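Local coordinates for Glyoxalase/bleomycin resistance protein/dioxygenase (Catenulispora acidiphila, PDB 4G6X) that belongs to the vicinal oxygen chelate (glyoxalase/bleomycin resistance) superfamily and may act as a dioxygenase, at residues 136-139 against 145-148; 52-57 against 63-68. One frame throughout, in Å; residues are numbered along the deposited sequence.

Interaction 1: 136-139 against 145-148; sequences AILD and LIQL
Leu138 lies across Ile146 and reaches on to Leu148, on the face of the sheet that also carries Ala136. Its CG sits in the crowded position between the backbone N and the carbonyl carbon (chi1 65°), which leans the side chain over the partner strand. From CB outward, Leu138 CG rests 3.7 Å from Ile146 O; beyond it the two methyls part. Leu138 CD1 lies 3.8 Å from Ile146 CB, while Leu138 CD2 meets both methyls of Leu148, with Leu148 CD2 at 4.0 Å. Phe43 and Leu116, from helices 37-46 and 109-118, also touch this leucine. On the other face, Ile137 CG2 packs 3.8 Å from Leu145 CB.

The backbones beneath are antiparallel, paired through two hydrogen-bonded rings. In the ring nearer the turn Leu138 N bonds to Ile146 O (2.8 Å, 174° at the hydrogen), and Ile146 N returns a bond to Leu138 O; in the one farther from it Ala136 and Leu148 exchange the other two bonds. Asp139 OD2 forms a salt bridge with Arg122, beside the neighbouring strand 123-129, and Asp139 OD1 accepts a bond from Thr141 N in the turn. This is the antiparallel hairpin formed by the last two strands of a beta-alpha-beta-beta-beta unit, the building block of the vicinal oxygen chelate fold.

Interaction 2: 52-57 against 63-68; sequences VKADVP and WLTVVS
Thr65 stands opposite two residues, Lys53 and Ala54, and the antiparallel register of 52-57 with 63-68 slips by one there in a classic beta bulge. Thr65 O accepts a firm bond from Lys53 N (2.9 Å, 169° at the hydrogen) and a weak one from Ala54 N. The side chains are closest here: Thr65 OG1, set between its own backbone N and carbonyl carbon (chi1 59°), lies 3.5 Å from Ala54 CB and also receives a weak bond from Ala54 N. That hydroxyl has a further hydrogen-bond partner in Gln76 OE1. Lys53 lays its CB 3.9 Å from Val67 CG1, then bends at chi2 (67°) and carries NZ away to a hydrogen bond with Pro72 O. Thr65 N closes the pair on Ala54 O at 2.8 Å, and past it Val56 and Trp63 exchange two regular backbone bonds.

Away from the bulge, side-chain contact is looser along the outer strand, where Asp55 and Val56 face solvent. Ala54 CB meets the edge of the Trp63 ring, near its plane, at CD1 (4.1 Å), and Val56 CB is 4.3 Å from Trp63 CB. On the other face, Leu64 CD1 comes to 4.0 Å from Asp55 CG, whose carboxylate forms a salt bridge with Arg62.

Strand 51-58 is an outermost strand of its four-stranded sheet within the chain, and 61-67 lies between it and 76-81, where Leu78 touches Trp63 and Thr65. Helix 37-46 covers the opposite face, through Val52 and Leu64.

Interaction 2 comes first along the chain and closes before interaction 1 opens; their centres are 21 Å apart, on opposite sides of the chain's centre, and their nearest atoms about 10 Å apart. Each belongs to a beta hairpin in a separate four-stranded mixed sheet with the strand order 1-4-3-2. The places differ: interaction 2 pairs the second and third strands of its sheet, at an edge, whereas interaction 1 pairs the third and fourth, in the interior. Helix 37-46 touches both, through different residues. Met25 of the second subunit reaches both segments 63-68 and 145-148. The two similar sheets are consistent with the paired modules of the vicinal oxygen chelate fold.

Interaction 1: 136-139 against 145-148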
ATOM      1  N   ALA A 136      -8.122  -9.164 -13.046  1.00 36.79           N
ATOM      2  CA  ALA A 136      -8.207 -10.557 -12.588  1.00 35.83           C
ATOM      3  C   ALA A 136      -7.875 -10.580 -11.100  1.00 34.35           C
ATOM      4  O   ALA A 136      -7.168  -9.699 -10.611  1.00 33.49           O
ATOM      5  CB  ALA A 136      -7.254 -11.478 -13.344  1.00 43.07           C
ATOM      6  N   ILE A 137      -8.353 -11.596 -10.395  1.00 33.56           N
ATOM      7  CA  ILE A 137      -8.104 -11.681  -8.951  1.00 31.52           C
ATOM      8  C   ILE A 137      -7.574 -13.070  -8.608  1.00 31.47           C
ATOM      9  O   ILE A 137      -8.155 -14.086  -9.017  1.00 32.74           O
ATOM     10  CB  ILE A 137      -9.357 -11.359  -8.155  1.00 34.07           C
ATOM     11  CG1 ILE A 137      -9.784  -9.925  -8.452  1.00 39.96           C
ATOM     12  CG2 ILE A 137      -9.105 -11.553  -6.645  1.00 33.28           C
ATOM     13  CD1 ILE A 137     -11.065  -9.530  -7.789  1.00 46.03           C
ATOM     14  N   LEU A 138      -6.443 -13.073  -7.901  1.00 30.15           N
ATOM     15  CA  LEU A 138      -5.785 -14.308  -7.493  1.00 31.81           C
ATOM     16  C   LEU A 138      -5.644 -14.437  -5.969  1.00 30.85           C
ATOM     17  O   LEU A 138      -5.712 -13.441  -5.247  1.00 29.05           O
ATOM     18  CB  LEU A 138      -4.408 -14.488  -8.183  1.00 32.30           C
ATOM     19  CG  LEU A 138      -3.323 -13.453  -7.825  1.00 32.51           C
ATOM     20  CD1 LEU A 138      -2.455 -13.917  -6.668  1.00 33.12           C
ATOM     21  CD2 LEU A 138      -2.392 -13.221  -9.014  1.00 33.62           C
ATOM     22  N   ASP A 139      -5.523 -15.700  -5.522  1.00 29.60           N
ATOM     23  CA  ASP A 139      -5.279 -16.039  -4.102  1.00 30.07           C
ATOM     24  C   ASP A 139      -3.747 -16.098  -3.885  1.00 28.30           C
ATOM     25  O   ASP A 139      -3.024 -16.902  -4.549  1.00 27.89           O
ATOM     26  CB  ASP A 139      -5.951 -17.368  -3.811  1.00 30.43           C
ATOM     27  CG  ASP A 139      -5.705 -17.886  -2.396  1.00 33.35           C
ATOM     28  OD1 ASP A 139      -5.054 -17.250  -1.567  1.00 29.77           O
ATOM     29  OD2 ASP A 139      -6.209 -19.005  -2.157  1.00 31.77           O
ATOM     30  N   LEU A 145      -6.493 -11.746  -1.306  1.00 25.09           N
ATOM     31  CA  LEU A 145      -6.762 -11.737  -2.732  1.00 26.96           C
ATOM     32  C   LEU A 145      -5.931 -10.596  -3.302  1.00 31.45           C
ATOM     33  O   LEU A 145      -5.781  -9.549  -2.656  1.00 28.04           O
ATOM     34  CB  LEU A 145      -8.265 -11.485  -2.987  1.00 27.93           C
ATOM     35  CG  LEU A 145      -9.250 -12.581  -2.479  1.00 28.73           C
ATOM     36  CD1 LEU A 145     -10.688 -12.176  -2.635  1.00 31.65           C
ATOM     37  CD2 LEU A 145      -8.999 -13.930  -3.175  1.00 31.06           C
ATOM     38  N   ILE A 146      -5.441 -10.780  -4.523  1.00 28.11           N
ATOM     39  CA  ILE A 146      -4.526  -9.842  -5.136  1.00 28.53           C
ATOM     40  C   ILE A 146      -5.102  -9.573  -6.496  1.00 30.67           C
ATOM     41  O   ILE A 146      -5.460 -10.526  -7.207  1.00 29.11           O
ATOM     42  CB  ILE A 146      -3.138 -10.450  -5.325  1.00 30.49           C
ATOM     43  CG1 ILE A 146      -2.497 -10.763  -3.962  1.00 33.62           C
ATOM     44  CG2 ILE A 146      -2.216  -9.526  -6.130  1.00 29.54           C
ATOM     45  CD1 ILE A 146      -2.323  -9.569  -3.029  1.00 33.14           C
ATOM     46  N   GLN A 147      -5.251  -8.306  -6.821  1.00 28.77           N
ATOM     47  CA  GLN A 147      -5.753  -7.928  -8.137  1.00 32.20           C
ATOM     48  C   GLN A 147      -4.616  -7.613  -9.119  1.00 32.53           C
ATOM     49  O   GLN A 147      -3.679  -6.871  -8.794  1.00 32.39           O
ATOM     50  CB  GLN A 147      -6.708  -6.734  -7.989  1.00 33.71           C
ATOM     51  CG  GLN A 147      -7.470  -6.314  -9.225  1.00 34.42           C
ATOM     52  CD  GLN A 147      -8.298  -5.073  -8.980  1.00 38.99           C
ATOM     53  OE1 GLN A 147      -7.790  -4.025  -8.588  1.00 46.77           O
ATOM     54  NE2 GLN A 147      -9.546  -5.185  -9.222  1.00 46.47           N
ATOM     55  N   LEU A 148      -4.767  -8.163 -10.326  1.00 32.05           N
ATOM     56  CA  LEU A 148      -4.036  -7.737 -11.515  1.00 32.99           C
ATOM     57  C   LEU A 148      -4.884  -6.803 -12.361  1.00 34.60           C
ATOM     58  O   LEU A 148      -6.063  -7.033 -12.604  1.00 33.40           O
ATOM     59  CB  LEU A 148      -3.695  -8.930 -12.356  1.00 36.35           C
ATOM     60  CG  LEU A 148      -2.497  -9.819 -12.020  1.00 40.34           C
ATOM     61  CD1 LEU A 148      -1.844  -9.627 -10.696  1.00 40.37           C
ATOM     62  CD2 LEU A 148      -2.644 -11.281 -12.474  1.00 43.85           C
TER

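Interaction 2: 52-57 against 63-68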
ATOM      1  N   VAL A  52      13.579 -10.339  -4.221  1.00 32.09           N
ATOM      2  CA  VAL A  52      13.844  -9.859  -2.834  1.00 32.55           C
ATOM      3  C   VAL A  52      14.749  -8.617  -2.861  1.00 30.56           C
ATOM      4  O   VAL A  52      15.742  -8.581  -3.610  1.00 31.35           O
ATOM      5  CB  VAL A  52      14.477 -10.966  -1.967  1.00 34.83           C
ATOM      6  CG1 VAL A  52      14.946 -10.395  -0.622  1.00 34.16           C
ATOM      7  CG2 VAL A  52      13.463 -12.083  -1.767  1.00 40.63           C
ATOM      8  N   LYS A  53      14.350  -7.557  -2.161  1.00 30.45           N
ATOM      9  CA  LYS A  53      15.103  -6.333  -2.060  1.00 31.75           C
ATOM     10  C   LYS A  53      15.813  -6.260  -0.718  1.00 33.46           C
ATOM     11  O   LYS A  53      17.007  -6.114  -0.644  1.00 34.59           O
ATOM     12  CB  LYS A  53      14.192  -5.137  -2.260  1.00 31.72           C
ATOM     13  CG  LYS A  53      14.855  -3.822  -2.124  1.00 32.44           C
ATOM     14  CD  LYS A  53      15.854  -3.658  -3.283  1.00 37.98           C
ATOM     15  CE  LYS A  53      16.186  -2.192  -3.443  1.00 42.98           C
ATOM     16  NZ  LYS A  53      17.076  -1.998  -4.617  1.00 43.75           N
ATOM     17  N   ALA A  54      15.077  -6.404   0.357  1.00 30.99           N
ATOM     18  CA  ALA A  54      15.651  -6.423   1.672  1.00 27.72           C
ATOM     19  C   ALA A  54      15.058  -7.617   2.474  1.00 27.44           C
ATOM     20  O   ALA A  54      13.834  -7.898   2.433  1.00 30.67           O
ATOM     21  CB  ALA A  54      15.407  -5.115   2.387  1.00 31.22           C
ATOM     22  N   ASP A  55      15.952  -8.265   3.209  1.00 29.01           N
ATOM     23  CA  ASP A  55      15.574  -9.312   4.165  1.00 28.35           C
ATOM     24  C   ASP A  55      16.438  -9.196   5.386  1.00 31.03           C
ATOM     25  O   ASP A  55      17.596  -9.581   5.370  1.00 30.74           O
ATOM     26  CB  ASP A  55      15.787 -10.653   3.514  1.00 28.49           C
ATOM     27  CG  ASP A  55      15.252 -11.850   4.357  1.00 32.10           C
ATOM     28  OD1 ASP A  55      14.717 -11.676   5.476  1.00 32.52           O
ATOM     29  OD2 ASP A  55      15.434 -12.975   3.861  1.00 33.82           O
ATOM     30  N   VAL A  56      15.889  -8.623   6.472  1.00 30.94           N
ATOM     31  CA  VAL A  56      16.679  -8.274   7.633  1.00 38.11           C
ATOM     32  C   VAL A  56      15.940  -8.770   8.865  1.00 34.32           C
ATOM     33  O   VAL A  56      14.743  -8.576   8.958  1.00 35.43           O
ATOM     34  CB  VAL A  56      16.754  -6.725   7.744  1.00 38.93           C
ATOM     35  CG1 VAL A  56      17.755  -6.336   8.821  1.00 51.11           C
ATOM     36  CG2 VAL A  56      17.078  -6.094   6.399  1.00 45.47           C
ATOM     37  N   PRO A  57      16.636  -9.391   9.813  1.00 38.87           N
ATOM     38  CA  PRO A  57      15.863  -9.856  10.980  1.00 45.69           C
ATOM     39  C   PRO A  57      15.484  -8.711  11.880  1.00 47.32           C
ATOM     40  O   PRO A  57      16.237  -7.757  12.033  1.00 49.40           O
ATOM     41  CB  PRO A  57      16.815 -10.818  11.697  1.00 50.25           C
ATOM     42  CG  PRO A  57      17.941 -11.024  10.770  1.00 48.19           C
ATOM     43  CD  PRO A  57      18.026  -9.856   9.847  1.00 44.60           C
ATOM     44  N   TRP A  63      12.058  -7.983   8.410  1.00 28.77           N
ATOM     45  CA  TRP A  63      11.703  -6.948   7.481  1.00 28.97           C
ATOM     46  C   TRP A  63      12.034  -7.494   6.133  1.00 31.09           C
ATOM     47  O   TRP A  63      13.181  -7.666   5.817  1.00 33.37           O
ATOM     48  CB  TRP A  63      12.563  -5.687   7.735  1.00 29.93           C
ATOM     49  CG  TRP A  63      12.318  -4.575   6.749  1.00 30.20           C
ATOM     50  CD1 TRP A  63      13.016  -4.291   5.572  1.00 31.76           C
ATOM     51  CD2 TRP A  63      11.295  -3.552   6.832  1.00 31.10           C
ATOM     52  NE1 TRP A  63      12.484  -3.196   4.956  1.00 32.00           N
ATOM     53  CE2 TRP A  63      11.461  -2.703   5.661  1.00 31.55           C
ATOM     54  CE3 TRP A  63      10.329  -3.224   7.777  1.00 35.09           C
ATOM     55  CZ2 TRP A  63      10.634  -1.608   5.430  1.00 33.83           C
ATOM     56  CZ3 TRP A  63       9.497  -2.118   7.532  1.00 38.80           C
ATOM     57  CH2 TRP A  63       9.661  -1.326   6.402  1.00 35.35           C
ATOM     58  N   LEU A  64      11.001  -7.795   5.361  1.00 27.64           N
ATOM     59  CA  LEU A  64      11.137  -8.452   4.061  1.00 28.10           C
ATOM     60  C   LEU A  64      10.404  -7.654   3.008  1.00 27.60           C
ATOM     61  O   LEU A  64       9.138  -7.557   3.034  1.00 29.01           O
ATOM     62  CB  LEU A  64      10.493  -9.826   4.226  1.00 24.74           C
ATOM     63  CG  LEU A  64      10.472 -10.668   2.957  1.00 29.41           C
ATOM     64  CD1 LEU A  64      11.888 -10.926   2.435  1.00 31.74           C
ATOM     65  CD2 LEU A  64       9.671 -11.970   3.222  1.00 31.72           C
ATOM     66  N   THR A  65      11.148  -7.098   2.045  1.00 27.24           N
ATOM     67  CA  THR A  65      10.514  -6.390   0.981  1.00 25.64           C
ATOM     68  C   THR A  65      10.909  -7.030  -0.338  1.00 26.79           C
ATOM     69  O   THR A  65      11.988  -7.591  -0.459  1.00 30.08           O
ATOM     70  CB  THR A  65      10.887  -4.909   0.945  1.00 27.82           C
ATOM     71  OG1 THR A  65      12.308  -4.821   0.784  1.00 28.47           O
ATOM     72  CG2 THR A  65      10.498  -4.254   2.227  1.00 29.17           C
ATOM     73  N   VAL A  66      10.018  -6.881  -1.307  1.00 27.15           N
ATOM     74  CA  VAL A  66      10.286  -7.266  -2.702  1.00 29.32           C
ATOM     75  C   VAL A  66      10.038  -6.117  -3.679  1.00 28.90           C
ATOM     76  O   VAL A  66       9.389  -5.124  -3.369  1.00 29.69           O
ATOM     77  CB  VAL A  66       9.428  -8.504  -3.090  1.00 29.88           C
ATOM     78  CG1 VAL A  66       9.744  -9.712  -2.191  1.00 27.76           C
ATOM     79  CG2 VAL A  66       7.936  -8.199  -3.129  1.00 30.58           C
ATOM     80  N   VAL A  67      10.595  -6.225  -4.896  1.00 30.58           N
ATOM     81  CA  VAL A  67      10.445  -5.198  -5.900  1.00 30.35           C
ATOM     82  C   VAL A  67      10.164  -5.883  -7.233  1.00 31.36           C
ATOM     83  O   VAL A  67      10.464  -7.083  -7.395  1.00 31.21           O
ATOM     84  CB  VAL A  67      11.712  -4.368  -6.073  1.00 30.45           C
ATOM     85  CG1 VAL A  67      11.934  -3.444  -4.897  1.00 30.25           C
ATOM     86  CG2 VAL A  67      12.916  -5.263  -6.274  1.00 32.92           C
ATOM     87  N   SER A  68       9.582  -5.134  -8.156  1.00 32.87           N
ATOM     88  CA  SER A  68       9.389  -5.612  -9.528  1.00 35.03           C
ATOM     89  C   SER A  68      10.741  -5.620 -10.236  1.00 37.06           C
ATOM     90  O   SER A  68      11.557  -4.706 -10.039  1.00 40.93           O
ATOM     91  CB  SER A  68       8.429  -4.683 -10.296  1.00 35.61           C
ATOM     92  OG  SER A  68       8.404  -5.010 -11.693  1.00 45.08           O
TER